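Local coordinates for heme-binding protein A / AI-2 binding protein A (Helicobacter pylori SS1, PDB 6OFQ) that binds peptides in the periplasm and probably delivers them to an ABC transporter, as a type II substrate-binding protein, at residues L291-K302 and G419-A430. Numbering follows the deposited sequence.
Sequences LLASWLSLNTQK and GEHEMAFAGWMA
Ala-293, Trp-295 and Ser-297 each exchange a pair of backbone hydrogen bonds with Trp-428, Ala-426 and Ala-424, zipping strands 292-298 and 423-429 together antiparallel. Ala-430 N to Leu-291 O at one end and Asn-299 N to Glu-422 O at the other extend the ladder beyond the paired strands. At the intervening residues, CA-H...O contacts such as Gly-427 CA to Ala-293 O (3.2 Å) give the same carbonyls a second, weaker partner. Ser-294 makes backbone hydrogen bonds with Leu-500 and Ala-501, and Leu-296 with Val-498; Met-423 bonds likewise to Thr-376. The pair thus links strand 497-510 to strand 373-380 inside a mixed sheet of this periplasmic binding protein.

Beyond the strand end, the Asn-299 amide bonds both across the contact and within its own turn. Its ND2 gives a hydrogen bond of 3.1 Å to His-421 O, close to the carbonyl axis, and its OD1 accepts from Gln-301 N in an Asx turn. The extended Lys-302 chain brings NZ within 2.9 Å of Gly-419 O, in that carbonyl's plane, and 3.0 Å from His-421 O, which it approaches from above. His-421 O thus has two donors, and Gly-419, ending helix 409-417 in a Schellman motif, receives the ammonium. His-421 NE2 is satisfied by Gly-456 O and Glu-422 OE1 by Thr-375 OG1.

Side chains pack on both faces of the sheet. Trp-295 CG sits between backbone N and carbonyl carbon (chi1 66°), turning the indole back across the neighbouring strand; Ala-426 CB lies over one ring face, 3.6 Å from the five-ring centroid, a CH-pi contact. On the opposite sheet face, Leu-298 CD2 lies beside Met-423 CG. Neutral backbone bonding binds the strands, whereas the probably charged Lys-302 ammonium is held by two carbonyls, the Glu-422 carboxylate not in contact.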
ATOM      1  N   LEU A 291     -10.888   1.015   1.127  1.00  5.64           N
ATOM      2  CA  LEU A 291     -10.048   0.332   2.133  1.00  5.07           C
ATOM      3  C   LEU A 291      -8.869   1.225   2.534  1.00  4.54           C
ATOM      4  O   LEU A 291      -7.786   0.750   2.885  1.00  4.15           O
ATOM      5  CB  LEU A 291      -9.546  -1.030   1.701  1.00  5.64           C
ATOM      6  CG  LEU A 291     -10.664  -2.058   1.591  1.00  6.46           C
ATOM      7  CD1 LEU A 291     -10.218  -3.287   0.839  1.00  6.21           C
ATOM      8  CD2 LEU A 291     -10.910  -2.590   2.998  1.00  8.28           C
ATOM      9  N   LEU A 292      -9.131   2.518   2.504  1.00  5.38           N
ATOM     10  CA  LEU A 292      -8.121   3.570   2.669  1.00  6.18           C
ATOM     11  C   LEU A 292      -8.249   4.303   3.980  1.00  6.07           C
ATOM     12  O   LEU A 292      -9.350   4.586   4.456  1.00  6.85           O
ATOM     13  CB  LEU A 292      -8.350   4.640   1.574  1.00  8.47           C
ATOM     14  CG  LEU A 292      -8.298   4.151   0.126  1.00 10.10           C
ATOM     15  CD1 LEU A 292      -9.075   4.999  -0.867  1.00 11.49           C
ATOM     16  CD2 LEU A 292      -6.825   4.171  -0.252  1.00 10.34           C
ATOM     17  N   ALA A 293      -7.126   4.726   4.553  1.00  5.48           N
ATOM     18  CA  ALA A 293      -7.117   5.626   5.690  1.00  5.60           C
ATOM     19  C   ALA A 293      -6.069   6.709   5.437  1.00  5.75           C
ATOM     20  O   ALA A 293      -5.040   6.441   4.801  1.00  6.49           O
ATOM     21  CB  ALA A 293      -6.831   4.919   7.004  1.00  5.97           C
ATOM     22  N   SER A 294      -6.354   7.935   5.875  1.00  4.82           N
ATOM     23  CA  SER A 294      -5.465   9.104   5.737  1.00  5.28           C
ATOM     24  C   SER A 294      -5.426   9.824   7.075  1.00  4.83           C
ATOM     25  O   SER A 294      -6.450  10.085   7.676  1.00  4.38           O
ATOM     26  CB  SER A 294      -6.057  10.022   4.636  1.00  6.66           C
ATOM     27  OG  SER A 294      -5.198  11.133   4.446  1.00 12.62           O
ATOM     28  N   TRP A 295      -4.214  10.214   7.491  1.00  4.36           N
ATOM     29  CA  TRP A 295      -4.030  10.743   8.872  1.00  4.43           C
ATOM     30  C   TRP A 295      -2.813  11.650   8.917  1.00  4.38           C
ATOM     31  O   TRP A 295      -2.118  11.797   7.915  1.00  5.25           O
ATOM     32  CB  TRP A 295      -3.977   9.634   9.937  1.00  4.32           C
ATOM     33  CG  TRP A 295      -2.794   8.725   9.859  1.00  4.17           C
ATOM     34  CD1 TRP A 295      -1.609   8.879  10.492  1.00  4.25           C
ATOM     35  CD2 TRP A 295      -2.653   7.567   9.042  1.00  4.13           C
ATOM     36  NE1 TRP A 295      -0.754   7.851  10.179  1.00  4.29           N
ATOM     37  CE2 TRP A 295      -1.371   7.014   9.291  1.00  4.03           C
ATOM     38  CE3 TRP A 295      -3.493   6.890   8.166  1.00  4.86           C
ATOM     39  CZ2 TRP A 295      -0.921   5.862   8.662  1.00  4.46           C
ATOM     40  CZ3 TRP A 295      -3.050   5.765   7.550  1.00  4.48           C
ATOM     41  CH2 TRP A 295      -1.767   5.272   7.779  1.00  4.41           C
ATOM     42  N   LEU A 296      -2.607  12.260  10.054  1.00  4.84           N
ATOM     43  CA  LEU A 296      -1.413  13.034  10.267  0.61  5.71           C
ATOM     44  C   LEU A 296      -0.508  12.232  11.199  1.00  5.34           C
ATOM     45  O   LEU A 296      -0.918  11.932  12.338  1.00  5.34           O
ATOM     46  CB  LEU A 296      -1.829  14.392  10.795  0.61  6.57           C
ATOM     47  CG  LEU A 296      -0.731  15.426  11.020  0.61  7.15           C
ATOM     48  CD1 LEU A 296      -0.140  15.930   9.703  0.61  7.89           C
ATOM     49  CD2 LEU A 296      -1.271  16.612  11.808  0.61  8.05           C
ATOM     50  N   SER A 297       0.680  11.834  10.763  1.00  5.59           N
ATOM     51  CA  SER A 297       1.710  11.256  11.633  1.00  6.28           C
ATOM     52  C   SER A 297       2.227  12.357  12.567  1.00  6.12           C
ATOM     53  O   SER A 297       2.391  13.490  12.089  1.00  6.54           O
ATOM     54  CB  SER A 297       2.950  10.753  10.852  1.00  8.14           C
ATOM     55  OG  SER A 297       2.629   9.653  10.006  1.00 11.12           O
ATOM     56  N   LEU A 298       2.414  12.014  13.840  1.00  5.95           N
ATOM     57  CA  LEU A 298       3.069  12.876  14.829  1.00  5.55           C
ATOM     58  C   LEU A 298       4.246  12.060  15.321  1.00  6.05           C
ATOM     59  O   LEU A 298       4.102  10.923  15.766  1.00  5.86           O
ATOM     60  CB  LEU A 298       2.137  13.141  16.003  1.00  5.46           C
ATOM     61  CG  LEU A 298       0.806  13.826  15.688  1.00  6.38           C
ATOM     62  CD1 LEU A 298      -0.108  13.947  16.872  1.00  6.69           C
ATOM     63  CD2 LEU A 298       1.033  15.190  15.021  1.00  6.67           C
ATOM     64  N   ASN A 299       5.441  12.646  15.264  1.00  6.39           N
ATOM     65  CA  ASN A 299       6.652  11.878  15.538  1.00  6.61           C
ATOM     66  C   ASN A 299       6.847  11.837  17.032  1.00  7.70           C
ATOM     67  O   ASN A 299       7.368  12.796  17.636  1.00  6.86           O
ATOM     68  CB  ASN A 299       7.872  12.429  14.822  1.00  7.02           C
ATOM     69  CG  ASN A 299       9.095  11.525  14.988  1.00  8.20           C
ATOM     70  OD1 ASN A 299       9.216  10.828  16.022  1.00  8.96           O
ATOM     71  ND2 ASN A 299       9.994  11.599  14.010  1.00  8.78           N
ATOM     72  N   THR A 300       6.344  10.780  17.638  1.00  7.12           N
ATOM     73  CA  THR A 300       6.275  10.650  19.095  1.00  7.40           C
ATOM     74  C   THR A 300       7.661  10.551  19.778  1.00  8.46           C
ATOM     75  O   THR A 300       7.677  10.556  21.026  1.00 10.37           O
ATOM     76  CB  THR A 300       5.365   9.520  19.609  1.00  7.79           C
ATOM     77  OG1 THR A 300       5.947   8.245  19.271  1.00  7.34           O
ATOM     78  CG2 THR A 300       3.959   9.646  19.061  1.00  8.47           C
ATOM     79  N   GLN A 301       8.728  10.459  19.008  1.00 10.32           N
ATOM     80  CA  GLN A 301      10.051  10.473  19.648  1.00 11.66           C
ATOM     81  C   GLN A 301      10.631  11.849  19.737  1.00 11.18           C
ATOM     82  O   GLN A 301      11.755  11.953  20.234  1.00 12.98           O
ATOM     83  CB  GLN A 301      10.995   9.502  18.938  1.00 14.30           C
ATOM     84  CG  GLN A 301      10.397   8.108  18.854  1.00 17.07           C
ATOM     85  CD  GLN A 301      10.086   7.480  20.213  1.00 20.06           C
ATOM     86  OE1 GLN A 301      10.908   7.548  21.155  1.00 22.32           O
ATOM     87  NE2 GLN A 301       8.913   6.844  20.336  1.00 20.18           N
ATOM     88  N   LYS A 302       9.967  12.842  19.156  1.00  9.59           N
ATOM     89  CA  LYS A 302      10.525  14.190  19.104  1.00  9.33           C
ATOM     90  C   LYS A 302       9.863  15.083  20.132  1.00  9.26           C
ATOM     91  O   LYS A 302       8.819  14.786  20.692  1.00  8.88           O
ATOM     92  CB  LYS A 302      10.389  14.789  17.708  1.00  8.86           C
ATOM     93  CG  LYS A 302      11.354  14.130  16.745  1.00  9.59           C
ATOM     94  CD  LYS A 302      11.316  14.764  15.368  1.00  9.20           C
ATOM     95  CE  LYS A 302      12.420  14.189  14.516  1.00  9.89           C
ATOM     96  NZ  LYS A 302      12.372  14.671  13.127  1.00  9.42           N
ATOM     97  N   GLY A 419      12.395   9.226   9.550  1.00  6.20           N
ATOM     98  CA  GLY A 419      12.017   9.984  10.721  1.00  6.54           C
ATOM     99  C   GLY A 419      12.343  11.469  10.671  1.00  6.58           C
ATOM    100  O   GLY A 419      12.406  12.081  11.741  1.00  7.06           O
ATOM    101  N   GLU A 420      12.531  12.035   9.481  1.00  5.65           N
ATOM    102  CA  GLU A 420      12.932  13.428   9.399  1.00  6.41           C
ATOM    103  C   GLU A 420      11.832  14.392   9.819  1.00  6.36           C
ATOM    104  O   GLU A 420      12.082  15.535  10.242  1.00  8.02           O
ATOM    105  CB  GLU A 420      13.439  13.771   7.995  1.00  6.92           C
ATOM    106  CG  GLU A 420      14.729  13.058   7.703  1.00  7.61           C
ATOM    107  CD  GLU A 420      15.335  13.395   6.364  1.00  9.32           C
ATOM    108  OE1 GLU A 420      14.895  14.357   5.719  1.00 10.27           O
ATOM    109  OE2 GLU A 420      16.239  12.660   5.938  1.00 14.16           O
ATOM    110  N   HIS A 421      10.571  13.957   9.653  1.00  5.80           N
ATOM    111  CA  HIS A 421       9.450  14.851   9.913  1.00  5.66           C
ATOM    112  C   HIS A 421       9.189  14.982  11.404  1.00  5.47           C
ATOM    113  O   HIS A 421       9.540  14.118  12.216  1.00  5.78           O
ATOM    114  CB  HIS A 421       8.186  14.251   9.293  1.00  5.60           C
ATOM    115  CG  HIS A 421       7.877  12.861   9.719  1.00  5.46           C
ATOM    116  ND1 HIS A 421       8.687  11.811   9.347  1.00  5.93           N
ATOM    117  CD2 HIS A 421       6.936  12.359  10.561  1.00  5.62           C
ATOM    118  CE1 HIS A 421       8.242  10.710   9.915  1.00  5.87           C
ATOM    119  NE2 HIS A 421       7.182  11.001  10.626  1.00  5.51           N
ATOM    120  N   GLU A 422       8.409  16.018  11.711  1.00  6.41           N
ATOM    121  CA  GLU A 422       7.750  16.213  13.014  1.00  6.65           C
ATOM    122  C   GLU A 422       6.308  15.787  12.832  1.00  7.14           C
ATOM    123  O   GLU A 422       5.802  14.934  13.556  1.00  7.33           O
ATOM    124  CB  GLU A 422       7.896  17.658  13.515  1.00  7.85           C
ATOM    125  CG  GLU A 422       9.322  18.082  13.850  1.00  8.25           C
ATOM    126  CD  GLU A 422       9.290  19.525  14.290  1.00 10.27           C
ATOM    127  OE1 GLU A 422       8.763  19.921  15.348  1.00 12.07           O
ATOM    128  OE2 GLU A 422       9.808  20.300  13.496  1.00 16.34           O
ATOM    129  N   MET A 423       5.586  16.474  11.964  1.00  6.00           N
ATOM    130  CA  MET A 423       4.267  16.063  11.477  1.00  6.02           C
ATOM    131  C   MET A 423       4.342  15.770   9.967  1.00  6.07           C
ATOM    132  O   MET A 423       5.118  16.404   9.225  1.00  5.55           O
ATOM    133  CB  MET A 423       3.265  17.184  11.721  1.00  6.48           C
ATOM    134  CG  MET A 423       3.267  17.693  13.148  1.00  7.05           C
ATOM    135  SD  MET A 423       1.906  18.796  13.553  1.00  9.45           S
ATOM    136  CE  MET A 423       2.068  19.970  12.256  1.00 11.26           C
ATOM    137  N   ALA A 424       3.517  14.848   9.480  1.00  5.38           N
ATOM    138  CA  ALA A 424       3.513  14.569   8.043  1.00  6.31           C
ATOM    139  C   ALA A 424       2.169  13.905   7.711  1.00  6.37           C
ATOM    140  O   ALA A 424       1.647  13.156   8.538  1.00  6.90           O
ATOM    141  CB  ALA A 424       4.649  13.614   7.720  1.00  6.68           C
ATOM    142  N   PHE A 425       1.650  14.175   6.537  1.00  5.32           N
ATOM    143  CA  PHE A 425       0.516  13.372   6.064  1.00  5.44           C
ATOM    144  C   PHE A 425       0.935  11.928   5.801  1.00  6.23           C
ATOM    145  O   PHE A 425       2.045  11.681   5.321  1.00  7.61           O
ATOM    146  CB  PHE A 425      -0.077  14.000   4.806  1.00  6.35           C
ATOM    147  CG  PHE A 425      -0.788  15.300   5.026  1.00  6.34           C
ATOM    148  CD1 PHE A 425      -2.019  15.374   5.606  1.00  8.49           C
ATOM    149  CD2 PHE A 425      -0.170  16.475   4.758  1.00  7.98           C
ATOM    150  CE1 PHE A 425      -2.703  16.564   5.761  1.00  8.31           C
ATOM    151  CE2 PHE A 425      -0.806  17.684   4.936  1.00  8.63           C
ATOM    152  CZ  PHE A 425      -2.050  17.724   5.473  1.00  7.94           C
ATOM    153  N   ALA A 426       0.017  11.013   6.119  1.00  5.13           N
ATOM    154  CA  ALA A 426       0.305   9.612   5.909  1.00  5.31           C
ATOM    155  C   ALA A 426      -0.976   9.005   5.359  1.00  5.21           C
ATOM    156  O   ALA A 426      -2.091   9.471   5.639  1.00  5.80           O
ATOM    157  CB  ALA A 426       0.600   8.950   7.246  1.00  6.20           C
ATOM    158  N   GLY A 427      -0.873   7.933   4.613  1.00  5.02           N
ATOM    159  CA  GLY A 427      -2.033   7.206   4.112  1.00  4.90           C
ATOM    160  C   GLY A 427      -1.630   5.764   3.876  1.00  4.78           C
ATOM    161  O   GLY A 427      -0.487   5.390   3.558  1.00  4.58           O
ATOM    162  N   TRP A 428      -2.667   4.940   3.875  1.00  4.66           N
ATOM    163  CA  TRP A 428      -2.521   3.507   3.635  1.00  4.44           C
ATOM    164  C   TRP A 428      -3.741   2.935   2.943  1.00  4.87           C
ATOM    165  O   TRP A 428      -4.909   3.266   3.283  1.00  6.79           O
ATOM    166  CB  TRP A 428      -2.381   2.747   4.942  1.00  4.75           C
ATOM    167  CG  TRP A 428      -1.925   1.326   4.864  1.00  4.56           C
ATOM    168  CD1 TRP A 428      -2.665   0.199   5.136  1.00  4.32           C
ATOM    169  CD2 TRP A 428      -0.594   0.891   4.647  1.00  4.42           C
ATOM    170  NE1 TRP A 428      -1.865  -0.906   5.103  1.00  4.27           N
ATOM    171  CE2 TRP A 428      -0.582  -0.505   4.795  1.00  4.55           C
ATOM    172  CE3 TRP A 428       0.599   1.554   4.308  1.00  4.61           C
ATOM    173  CZ2 TRP A 428       0.559  -1.252   4.600  1.00  4.79           C
ATOM    174  CZ3 TRP A 428       1.724   0.802   4.157  1.00  4.88           C
ATOM    175  CH2 TRP A 428       1.708  -0.577   4.337  1.00  5.73           C
ATOM    176  N   MET A 429      -3.503   2.122   1.954  1.00  4.06           N
ATOM    177  CA  MET A 429      -4.515   1.270   1.319  1.00  3.96           C
ATOM    178  C   MET A 429      -4.243  -0.139   1.811  1.00  3.84           C
ATOM    179  O   MET A 429      -3.116  -0.655   1.735  1.00  3.72           O
ATOM    180  CB  MET A 429      -4.264   1.311  -0.185  1.00  4.70           C
ATOM    181  CG  MET A 429      -5.006   0.269  -0.991  1.00  5.32           C
ATOM    182  SD  MET A 429      -6.806   0.427  -0.834  1.00  5.37           S
ATOM    183  CE  MET A 429      -7.361  -1.117  -1.589  1.00  5.43           C
ATOM    184  N   ALA A 430      -5.287  -0.790   2.333  1.00  3.33           N
ATOM    185  CA  ALA A 430      -5.174  -2.195   2.717  1.00  3.35           C
ATOM    186  C   ALA A 430      -4.522  -3.023   1.646  1.00  3.42           C
ATOM    187  O   ALA A 430      -4.949  -3.008   0.493  1.00  3.26           O
ATOM    188  CB  ALA A 430      -6.526  -2.785   3.059  1.00  3.43           C
TER